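Local coordinates for protein ribonucleoside triphosphate reductase (Lactobacillus leichmannii, PDB 1L1L) that catalyses the adenosylcobalamin-dependent reduction of ribonucleoside triphosphates to 2'-deoxyribonucleoside triphosphates, working as an allosterically regulated monomer, at residues Glu50-Lys53 with Arg54-Gly58; Trp120-Ile124 with Arg125-Tyr129; Ala302-Cys305 with Asn306-Lys310. All coordinates share one frame; numbering follows the deposited sequence.

Contact 1: Glu50-Lys53 with Arg54-Gly58; sequences ETVK and RVVEG
Arg54 sets off with CG wedged between its own N and carbonyl carbon (chi1 66°) and then runs extended to NE, a course that lays its side chain beside Thr51, both pointing the same way from helix 48-60. Thr51 turns CG2 anti to its backbone N, and that methyl sits over one face of the guanidinium near its rim, 3.6 Å from Arg54 NH2. The same arginine torsion sets Arg54 CG 3.1 Å from Thr51 O. Glu46 OE1 forms a salt bridge with Arg54 NE and OE2 a hydrogen bond with Thr51 OG1, which also meets Tyr31 OH, while carbonyls of Leu101 and Ser104 receive the other guanidinium nitrogens. On the flank facing helix 72-90, Val52 CG1 meets Val56 CG2 at 3.8 Å, one helical turn on. Between their backbones, Val56 N bonds to Val52 O at 2.9 Å. Lys53 and Glu57 form an i to i+4 salt bridge on a partly exposed side; the lysine bends only at its last torsion (chi4 58°), bringing NZ to Glu57 OE2 at 2.5 Å, a length too short to be taken literally. Leu7 joins the same pair, its O bonded to Lys53 NZ and its N to Glu57 OE2.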
ATOM      1  N   GLU A  50      20.358  12.871  -5.564  1.00 30.98           N
ATOM      2  CA  GLU A  50      19.821  12.780  -6.924  1.00 30.05           C
ATOM      3  C   GLU A  50      18.391  12.267  -6.968  1.00 29.74           C
ATOM      4  O   GLU A  50      17.575  12.725  -7.772  1.00 28.43           O
ATOM      5  CB  GLU A  50      20.675  11.861  -7.786  1.00 31.96           C
ATOM      6  CG  GLU A  50      22.126  12.268  -7.932  1.00 34.23           C
ATOM      7  CD  GLU A  50      22.908  11.227  -8.697  1.00 36.32           C
ATOM      8  OE1 GLU A  50      23.016  10.090  -8.191  1.00 35.09           O
ATOM      9  OE2 GLU A  50      23.398  11.535  -9.807  1.00 37.39           O
ATOM     10  N   THR A  51      18.095  11.278  -6.132  1.00 28.97           N
ATOM     11  CA  THR A  51      16.746  10.744  -6.104  1.00 28.89           C
ATOM     12  C   THR A  51      15.777  11.828  -5.664  1.00 28.45           C
ATOM     13  O   THR A  51      14.770  12.066  -6.318  1.00 28.66           O
ATOM     14  CB  THR A  51      16.634   9.548  -5.129  1.00 28.86           C
ATOM     15  OG1 THR A  51      17.459   8.476  -5.600  1.00 27.19           O
ATOM     16  CG2 THR A  51      15.195   9.081  -5.026  1.00 29.35           C
ATOM     17  N   VAL A  52      16.085  12.487  -4.555  1.00 29.01           N
ATOM     18  CA  VAL A  52      15.207  13.530  -4.040  1.00 30.20           C
ATOM     19  C   VAL A  52      14.990  14.633  -5.069  1.00 30.56           C
ATOM     20  O   VAL A  52      13.901  15.204  -5.148  1.00 29.50           O
ATOM     21  CB  VAL A  52      15.774  14.152  -2.747  1.00 31.05           C
ATOM     22  CG1 VAL A  52      14.890  15.310  -2.287  1.00 31.58           C
ATOM     23  CG2 VAL A  52      15.865  13.094  -1.659  1.00 32.14           C
ATOM     24  N   LYS A  53      16.022  14.926  -5.861  1.00 31.91           N
ATOM     25  CA  LYS A  53      15.918  15.975  -6.873  1.00 33.00           C
ATOM     26  C   LYS A  53      14.835  15.665  -7.899  1.00 33.11           C
ATOM     27  O   LYS A  53      13.982  16.509  -8.188  1.00 33.78           O
ATOM     28  CB  LYS A  53      17.269  16.179  -7.576  1.00 34.22           C
ATOM     29  CG  LYS A  53      17.228  17.074  -8.821  1.00 36.31           C
ATOM     30  CD  LYS A  53      18.636  17.429  -9.287  1.00 37.93           C
ATOM     31  CE  LYS A  53      18.687  17.862 -10.756  1.00 39.88           C
ATOM     32  NZ  LYS A  53      17.823  19.036 -11.076  1.00 40.12           N
ATOM     33  N   ARG A  54      14.855  14.455  -8.448  1.00 33.06           N
ATOM     34  CA  ARG A  54      13.849  14.101  -9.437  1.00 31.48           C
ATOM     35  C   ARG A  54      12.470  13.912  -8.808  1.00 30.55           C
ATOM     36  O   ARG A  54      11.455  14.135  -9.460  1.00 29.30           O
ATOM     37  CB  ARG A  54      14.259  12.844 -10.204  1.00 32.01           C
ATOM     38  CG  ARG A  54      14.316  11.581  -9.386  1.00 30.92           C
ATOM     39  CD  ARG A  54      14.294  10.367 -10.309  1.00 31.86           C
ATOM     40  NE  ARG A  54      14.617   9.140  -9.587  1.00 31.80           N
ATOM     41  CZ  ARG A  54      13.812   8.547  -8.715  1.00 31.10           C
ATOM     42  NH1 ARG A  54      12.612   9.057  -8.449  1.00 30.13           N
ATOM     43  NH2 ARG A  54      14.217   7.443  -8.104  1.00 30.20           N
ATOM     44  N   VAL A  55      12.419  13.511  -7.541  1.00 30.93           N
ATOM     45  CA  VAL A  55      11.128  13.335  -6.891  1.00 31.28           C
ATOM     46  C   VAL A  55      10.440  14.681  -6.690  1.00 32.37           C
ATOM     47  O   VAL A  55       9.247  14.841  -6.982  1.00 30.88           O
ATOM     48  CB  VAL A  55      11.266  12.659  -5.520  1.00 31.81           C
ATOM     49  CG1 VAL A  55       9.913  12.635  -4.817  1.00 31.42           C
ATOM     50  CG2 VAL A  55      11.794  11.246  -5.697  1.00 31.31           C
ATOM     51  N   VAL A  56      11.209  15.639  -6.181  1.00 32.80           N
ATOM     52  CA  VAL A  56      10.718  16.989  -5.927  1.00 33.73           C
ATOM     53  C   VAL A  56      10.320  17.688  -7.219  1.00 33.33           C
ATOM     54  O   VAL A  56       9.247  18.287  -7.303  1.00 33.95           O
ATOM     55  CB  VAL A  56      11.790  17.838  -5.214  1.00 34.25           C
ATOM     56  CG1 VAL A  56      11.345  19.306  -5.139  1.00 34.12           C
ATOM     57  CG2 VAL A  56      12.022  17.298  -3.823  1.00 33.89           C
ATOM     58  N   GLU A  57      11.193  17.624  -8.219  1.00 33.46           N
ATOM     59  CA  GLU A  57      10.927  18.252  -9.510  1.00 33.47           C
ATOM     60  C   GLU A  57       9.723  17.612 -10.174  1.00 33.05           C
ATOM     61  O   GLU A  57       8.906  18.287 -10.803  1.00 32.27           O
ATOM     62  CB  GLU A  57      12.148  18.135 -10.430  1.00 34.33           C
ATOM     63  CG  GLU A  57      13.116  19.304 -10.306  1.00 35.45           C
ATOM     64  CD  GLU A  57      14.423  19.093 -11.053  1.00 36.67           C
ATOM     65  OE1 GLU A  57      14.409  18.560 -12.185  1.00 37.62           O
ATOM     66  OE2 GLU A  57      15.473  19.487 -10.502  1.00 37.69           O
ATOM     67  N   GLY A  58       9.621  16.295 -10.033  1.00 32.41           N
ATOM     68  CA  GLY A  58       8.504  15.596 -10.627  1.00 30.59           C
ATOM     69  C   GLY A  58       7.173  16.032 -10.050  1.00 29.83           C
ATOM     70  O   GLY A  58       6.186  16.114 -10.776  1.00 31.04           O
TER

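Contact 2: Trp120-Ile124 with Arg125-Tyr129; sequences WFVAI and RPQKY
An inverse gamma turn centred on Ile124 brings Ala123 and Arg125 together where the chain leaves strand 119-123, which runs beside and parallel to strand 162-166 in the 10-stranded alpha-beta barrel. Its closing bond, Arg125 N to Ala123 O, measures 3.0 Å but is bent to 135° at the hydrogen and therefore weak. The turn also carries the Arg125 side chain back against the strand end, onto Ala123. CG lies between the backbone N and the carbonyl carbon (chi1 59°), and the extended chain beyond it delivers the guanidinium flat against Ala123, whose methyl covers one face. The fit is tight: Ala123 CB is 3.1 Å from Arg125 NH1 and 3.5 Å from Arg125 CZ. Gln127 comes to the same place from further along the chain. Its carboxamide nitrogen NE2 stands 2.9 Å from Ala123 O, makes a weak 3.5 Å hydrogen bond to Arg125 O, and has Val122 CG2 at 4.2 Å. Asn415 joins Gln127 to the strand end, its ND2 giving a bond to Gln127 OE1 and its OD1 accepting one from Ala123 N. Arg125 is held at its tip by Asn171 OD1 on NH1 and by a salt bridge from NH2 to Glu403, while Ile124 turns away from the arginine, onto Phe150 and Phe165. The turn's own bond is weak, so the shape of this strand exit probably depends less on it than on the asparagines and the glutamate that hold its polar side chains and the Ala123 N-H, with the Glu403 carboxylate likely to balance the arginine's positive charge.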
ATOM      1  N   TRP A 120      -5.904   1.517  -4.289  1.00 30.27           N
ATOM      2  CA  TRP A 120      -7.197   1.875  -4.834  1.00 27.75           C
ATOM      3  C   TRP A 120      -8.284   1.009  -4.209  1.00 27.65           C
ATOM      4  O   TRP A 120      -7.995   0.077  -3.447  1.00 26.92           O
ATOM      5  CB  TRP A 120      -7.204   1.627  -6.348  1.00 27.20           C
ATOM      6  CG  TRP A 120      -6.017   2.164  -7.107  1.00 27.62           C
ATOM      7  CD1 TRP A 120      -4.745   1.676  -7.109  1.00 27.61           C
ATOM      8  CD2 TRP A 120      -6.006   3.323  -7.946  1.00 27.18           C
ATOM      9  NE1 TRP A 120      -3.932   2.469  -7.901  1.00 28.84           N
ATOM     10  CE2 TRP A 120      -4.686   3.485  -8.423  1.00 27.47           C
ATOM     11  CE3 TRP A 120      -6.989   4.243  -8.342  1.00 28.97           C
ATOM     12  CZ2 TRP A 120      -4.321   4.533  -9.276  1.00 28.44           C
ATOM     13  CZ3 TRP A 120      -6.625   5.287  -9.193  1.00 28.49           C
ATOM     14  CH2 TRP A 120      -5.303   5.420  -9.647  1.00 28.80           C
ATOM     15  N   PHE A 121      -9.529   1.353  -4.524  1.00 26.51           N
ATOM     16  CA  PHE A 121     -10.692   0.592  -4.079  1.00 27.01           C
ATOM     17  C   PHE A 121     -11.646   0.454  -5.258  1.00 26.79           C
ATOM     18  O   PHE A 121     -11.720   1.335  -6.096  1.00 26.73           O
ATOM     19  CB  PHE A 121     -11.453   1.281  -2.952  1.00 26.41           C
ATOM     20  CG  PHE A 121     -12.761   0.613  -2.647  1.00 27.82           C
ATOM     21  CD1 PHE A 121     -12.798  -0.578  -1.924  1.00 27.53           C
ATOM     22  CD2 PHE A 121     -13.940   1.101  -3.197  1.00 27.81           C
ATOM     23  CE1 PHE A 121     -13.996  -1.279  -1.761  1.00 26.99           C
ATOM     24  CE2 PHE A 121     -15.142   0.409  -3.043  1.00 28.22           C
ATOM     25  CZ  PHE A 121     -15.167  -0.783  -2.326  1.00 27.86           C
ATOM     26  N   VAL A 122     -12.379  -0.656  -5.326  1.00 26.49           N
ATOM     27  CA  VAL A 122     -13.340  -0.836  -6.411  1.00 26.83           C
ATOM     28  C   VAL A 122     -14.409  -1.831  -5.963  1.00 26.88           C
ATOM     29  O   VAL A 122     -14.093  -2.822  -5.307  1.00 25.86           O
ATOM     30  CB  VAL A 122     -12.655  -1.343  -7.711  1.00 25.72           C
ATOM     31  CG1 VAL A 122     -12.037  -2.713  -7.491  1.00 27.09           C
ATOM     32  CG2 VAL A 122     -13.672  -1.405  -8.842  1.00 27.97           C
ATOM     33  N   ALA A 123     -15.665  -1.538  -6.289  1.00 27.58           N
ATOM     34  CA  ALA A 123     -16.797  -2.408  -5.944  1.00 28.75           C
ATOM     35  C   ALA A 123     -16.942  -3.497  -7.018  1.00 29.39           C
ATOM     36  O   ALA A 123     -16.926  -3.202  -8.213  1.00 29.50           O
ATOM     37  CB  ALA A 123     -18.090  -1.574  -5.852  1.00 28.25           C
ATOM     38  N   ILE A 124     -17.070  -4.755  -6.595  1.00 31.19           N
ATOM     39  CA  ILE A 124     -17.209  -5.851  -7.545  1.00 31.96           C
ATOM     40  C   ILE A 124     -18.664  -6.017  -7.967  1.00 33.69           C
ATOM     41  O   ILE A 124     -19.368  -6.902  -7.478  1.00 33.70           O
ATOM     42  CB  ILE A 124     -16.699  -7.202  -6.969  1.00 31.59           C
ATOM     43  CG1 ILE A 124     -15.267  -7.054  -6.457  1.00 30.73           C
ATOM     44  CG2 ILE A 124     -16.716  -8.271  -8.059  1.00 31.13           C
ATOM     45  CD1 ILE A 124     -14.303  -6.506  -7.492  1.00 29.67           C
ATOM     46  N   ARG A 125     -19.101  -5.137  -8.863  1.00 34.95           N
ATOM     47  CA  ARG A 125     -20.445  -5.160  -9.421  1.00 35.17           C
ATOM     48  C   ARG A 125     -20.320  -4.738 -10.879  1.00 36.20           C
ATOM     49  O   ARG A 125     -19.456  -3.926 -11.223  1.00 35.77           O
ATOM     50  CB  ARG A 125     -21.360  -4.182  -8.693  1.00 35.61           C
ATOM     51  CG  ARG A 125     -20.892  -2.735  -8.734  1.00 36.26           C
ATOM     52  CD  ARG A 125     -22.007  -1.799  -8.280  1.00 36.95           C
ATOM     53  NE  ARG A 125     -21.546  -0.435  -8.017  1.00 36.73           N
ATOM     54  CZ  ARG A 125     -21.101  -0.008  -6.835  1.00 37.01           C
ATOM     55  NH1 ARG A 125     -21.059  -0.837  -5.799  1.00 36.07           N
ATOM     56  NH2 ARG A 125     -20.701   1.251  -6.690  1.00 35.05           N
ATOM     57  N   PRO A 126     -21.179  -5.279 -11.760  1.00 35.98           N
ATOM     58  CA  PRO A 126     -21.089  -4.891 -13.171  1.00 36.78           C
ATOM     59  C   PRO A 126     -21.084  -3.370 -13.296  1.00 36.74           C
ATOM     60  O   PRO A 126     -21.849  -2.681 -12.623  1.00 38.53           O
ATOM     61  CB  PRO A 126     -22.330  -5.534 -13.779  1.00 35.48           C
ATOM     62  CG  PRO A 126     -22.460  -6.802 -12.956  1.00 35.79           C
ATOM     63  CD  PRO A 126     -22.237  -6.286 -11.553  1.00 36.10           C
ATOM     64  N   GLN A 127     -20.204  -2.846 -14.140  1.00 37.30           N
ATOM     65  CA  GLN A 127     -20.099  -1.403 -14.333  1.00 37.36           C
ATOM     66  C   GLN A 127     -19.681  -1.100 -15.762  1.00 38.19           C
ATOM     67  O   GLN A 127     -19.194  -1.976 -16.475  1.00 37.86           O
ATOM     68  CB  GLN A 127     -19.032  -0.804 -13.399  1.00 37.37           C
ATOM     69  CG  GLN A 127     -19.322  -0.898 -11.926  1.00 36.77           C
ATOM     70  CD  GLN A 127     -18.179  -0.353 -11.084  1.00 36.93           C
ATOM     71  OE1 GLN A 127     -17.740   0.783 -11.274  1.00 35.54           O
ATOM     72  NE2 GLN A 127     -17.695  -1.160 -10.147  1.00 37.06           N
ATOM     73  N   LYS A 128     -19.854   0.153 -16.164  1.00 38.81           N
ATOM     74  CA  LYS A 128     -19.451   0.583 -17.497  1.00 40.35           C
ATOM     75  C   LYS A 128     -17.972   0.959 -17.434  1.00 40.65           C
ATOM     76  O   LYS A 128     -17.496   1.450 -16.406  1.00 40.84           O
ATOM     77  CB  LYS A 128     -20.260   1.809 -17.930  1.00 41.21           C
ATOM     78  CG  LYS A 128     -20.004   3.031 -17.076  1.00 42.37           C
ATOM     79  CD  LYS A 128     -20.803   4.233 -17.541  1.00 43.70           C
ATOM     80  CE  LYS A 128     -20.466   5.467 -16.703  1.00 43.85           C
ATOM     81  NZ  LYS A 128     -21.242   6.676 -17.116  1.00 43.97           N
ATOM     82  N   TYR A 129     -17.244   0.725 -18.522  1.00 40.29           N
ATOM     83  CA  TYR A 129     -15.827   1.066 -18.567  1.00 40.30           C
ATOM     84  C   TYR A 129     -15.675   2.574 -18.710  1.00 41.28           C
ATOM     85  O   TYR A 129     -14.666   3.156 -18.290  1.00 41.03           O
ATOM     86  CB  TYR A 129     -15.140   0.381 -19.749  1.00 38.17           C
ATOM     87  CG  TYR A 129     -14.742  -1.050 -19.491  1.00 36.72           C
ATOM     88  CD1 TYR A 129     -15.696  -2.068 -19.402  1.00 34.75           C
ATOM     89  CD2 TYR A 129     -13.400  -1.389 -19.319  1.00 35.45           C
ATOM     90  CE1 TYR A 129     -15.313  -3.386 -19.143  1.00 33.81           C
ATOM     91  CE2 TYR A 129     -13.011  -2.693 -19.065  1.00 34.47           C
ATOM     92  CZ  TYR A 129     -13.969  -3.688 -18.974  1.00 33.23           C
ATOM     93  OH  TYR A 129     -13.561  -4.964 -18.681  1.00 32.51           O
TER

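Contact 3: Ala302-Cys305 with Asn306-Lys310; sequences ADIC and NLIGK
Ile304 and Ile308 meet one turn apart on helix 298-313 of the alpha-beta barrel, where every touching residue is buried, Ile304 CG2 lying 4.0 Å from Ile308 CD1. Ile308 holds CG1 anti to its carbonyl carbon (chi1 -66°), which places that branch alongside the preceding turn, 3.2 Å from Ile304 O. The same oxygen accepts the backbone bond from Ile308 N at 3.0 Å, one of a regular i to i+4 series that includes Gly309 N to Cys305 O. Asn306 folds back similarly toward Ala302: its ND2 is 2.9 Å from Ala302 O, yet the angle is too poor for a hydrogen bond, and that oxygen is served instead by Asn306 N at 2.8 Å. Asn306 ND2 makes weak hydrogen bonds to Glu322 OE1 and Ser350 OG, at the starts of strands 322-327 and 350-356.

Around this inner layer, helix 148-158 covers the isoleucine side, with Phe150 on Ile304 and Cys305 and Leu153 and Phe154 on Ile308, while helix 275-289 reaches Ile304, Leu307 and Ile308. Helix 340-347 lies on another side: Asp303 OD1 accepts a hydrogen bond from His346 NE2 and forms a salt bridge with Arg347 NE.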
ATOM      1  N   ALA A 302     -14.407 -13.224  -5.100  1.00 27.41           N
ATOM      2  CA  ALA A 302     -13.125 -13.038  -4.426  1.00 27.57           C
ATOM      3  C   ALA A 302     -12.075 -13.997  -4.986  1.00 27.76           C
ATOM      4  O   ALA A 302     -10.905 -13.644  -5.098  1.00 26.53           O
ATOM      5  CB  ALA A 302     -13.279 -13.242  -2.908  1.00 27.02           C
ATOM      6  N   ASP A 303     -12.475 -15.223  -5.327  1.00 27.17           N
ATOM      7  CA  ASP A 303     -11.513 -16.173  -5.893  1.00 26.90           C
ATOM      8  C   ASP A 303     -10.944 -15.635  -7.219  1.00 26.26           C
ATOM      9  O   ASP A 303      -9.753 -15.744  -7.479  1.00 26.60           O
ATOM     10  CB  ASP A 303     -12.166 -17.543  -6.156  1.00 28.46           C
ATOM     11  CG  ASP A 303     -12.107 -18.476  -4.948  1.00 30.48           C
ATOM     12  OD1 ASP A 303     -11.171 -18.342  -4.126  1.00 30.74           O
ATOM     13  OD2 ASP A 303     -12.992 -19.369  -4.841  1.00 31.40           O
ATOM     14  N   ILE A 304     -11.801 -15.067  -8.059  1.00 26.17           N
ATOM     15  CA  ILE A 304     -11.339 -14.539  -9.333  1.00 26.83           C
ATOM     16  C   ILE A 304     -10.336 -13.410  -9.057  1.00 26.42           C
ATOM     17  O   ILE A 304      -9.261 -13.383  -9.646  1.00 26.08           O
ATOM     18  CB  ILE A 304     -12.523 -14.034 -10.181  1.00 27.01           C
ATOM     19  CG1 ILE A 304     -13.321 -15.241 -10.714  1.00 26.55           C
ATOM     20  CG2 ILE A 304     -12.032 -13.192 -11.346  1.00 28.02           C
ATOM     21  CD1 ILE A 304     -14.612 -14.856 -11.418  1.00 25.64           C
ATOM     22  N   CYS A 305     -10.681 -12.501  -8.147  1.00 25.63           N
ATOM     23  CA  CYS A 305      -9.772 -11.398  -7.800  1.00 25.07           C
ATOM     24  C   CYS A 305      -8.456 -11.941  -7.266  1.00 25.28           C
ATOM     25  O   CYS A 305      -7.379 -11.418  -7.580  1.00 24.08           O
ATOM     26  CB  CYS A 305     -10.402 -10.486  -6.754  1.00 24.06           C
ATOM     27  SG  CYS A 305     -11.737  -9.504  -7.388  1.00 26.66           S
ATOM     28  N   ASN A 306      -8.536 -12.996  -6.460  1.00 23.87           N
ATOM     29  CA  ASN A 306      -7.348 -13.613  -5.902  1.00 24.12           C
ATOM     30  C   ASN A 306      -6.486 -14.247  -6.983  1.00 23.35           C
ATOM     31  O   ASN A 306      -5.260 -14.155  -6.929  1.00 23.02           O
ATOM     32  CB  ASN A 306      -7.714 -14.696  -4.881  1.00 24.60           C
ATOM     33  CG  ASN A 306      -8.356 -14.135  -3.614  1.00 27.54           C
ATOM     34  OD1 ASN A 306      -8.662 -14.895  -2.685  1.00 27.77           O
ATOM     35  ND2 ASN A 306      -8.567 -12.804  -3.566  1.00 25.51           N
ATOM     36  N   LEU A 307      -7.128 -14.920  -7.941  1.00 23.60           N
ATOM     37  CA  LEU A 307      -6.417 -15.586  -9.031  1.00 23.56           C
ATOM     38  C   LEU A 307      -5.665 -14.542  -9.860  1.00 23.40           C
ATOM     39  O   LEU A 307      -4.554 -14.787 -10.329  1.00 23.32           O
ATOM     40  CB  LEU A 307      -7.401 -16.341  -9.928  1.00 25.16           C
ATOM     41  CG  LEU A 307      -8.004 -17.620  -9.323  1.00 25.65           C
ATOM     42  CD1 LEU A 307      -9.125 -18.167 -10.217  1.00 26.35           C
ATOM     43  CD2 LEU A 307      -6.901 -18.651  -9.146  1.00 25.54           C
ATOM     44  N   ILE A 308      -6.298 -13.393 -10.030  1.00 22.69           N
ATOM     45  CA  ILE A 308      -5.701 -12.287 -10.774  1.00 24.02           C
ATOM     46  C   ILE A 308      -4.468 -11.788 -10.008  1.00 25.35           C
ATOM     47  O   ILE A 308      -3.362 -11.695 -10.567  1.00 26.27           O
ATOM     48  CB  ILE A 308      -6.731 -11.144 -10.954  1.00 23.86           C
ATOM     49  CG1 ILE A 308      -7.871 -11.621 -11.862  1.00 23.27           C
ATOM     50  CG2 ILE A 308      -6.051  -9.890 -11.544  1.00 22.68           C
ATOM     51  CD1 ILE A 308      -8.998 -10.614 -12.061  1.00 22.84           C
ATOM     52  N   GLY A 309      -4.657 -11.495  -8.723  1.00 25.14           N
ATOM     53  CA  GLY A 309      -3.557 -11.016  -7.907  1.00 26.01           C
ATOM     54  C   GLY A 309      -2.417 -12.004  -7.932  1.00 25.95           C
ATOM     55  O   GLY A 309      -1.252 -11.628  -8.000  1.00 26.09           O
ATOM     56  N   LYS A 310      -2.752 -13.288  -7.889  1.00 26.22           N
ATOM     57  CA  LYS A 310      -1.734 -14.321  -7.924  1.00 26.72           C
ATOM     58  C   LYS A 310      -0.924 -14.271  -9.231  1.00 26.98           C
ATOM     59  O   LYS A 310       0.289 -14.479  -9.231  1.00 27.39           O
ATOM     60  CB  LYS A 310      -2.382 -15.705  -7.803  1.00 28.38           C
ATOM     61  CG  LYS A 310      -1.392 -16.847  -7.918  1.00 29.05           C
ATOM     62  CD  LYS A 310      -2.100 -18.177  -8.103  1.00 31.70           C
ATOM     63  CE  LYS A 310      -1.096 -19.317  -8.063  1.00 32.12           C
ATOM     64  NZ  LYS A 310      -1.762 -20.606  -8.376  1.00 34.63           N
TER

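Overall arrangement
Contacts 2 and 3 are neighbours, with centres about 15 Å apart, and they meet directly where Ile124 CD1 packs on Cys305 SG at 3.9 Å. Phe150 of helix 148-158 touches both sides of this junction, so the exit of strand 119-123 and helix 298-313 share one apolar layer. Contact 1 stands apart, its centre about 34 Å from that of contact 2 and about 35 Å from that of contact 3, which lies across the centre of the chain. The strand of contact 2 begins at Cys119, disulfide-bonded here to Cys419, consistent with the oxidised redox-active pair of the active site in this enzyme family.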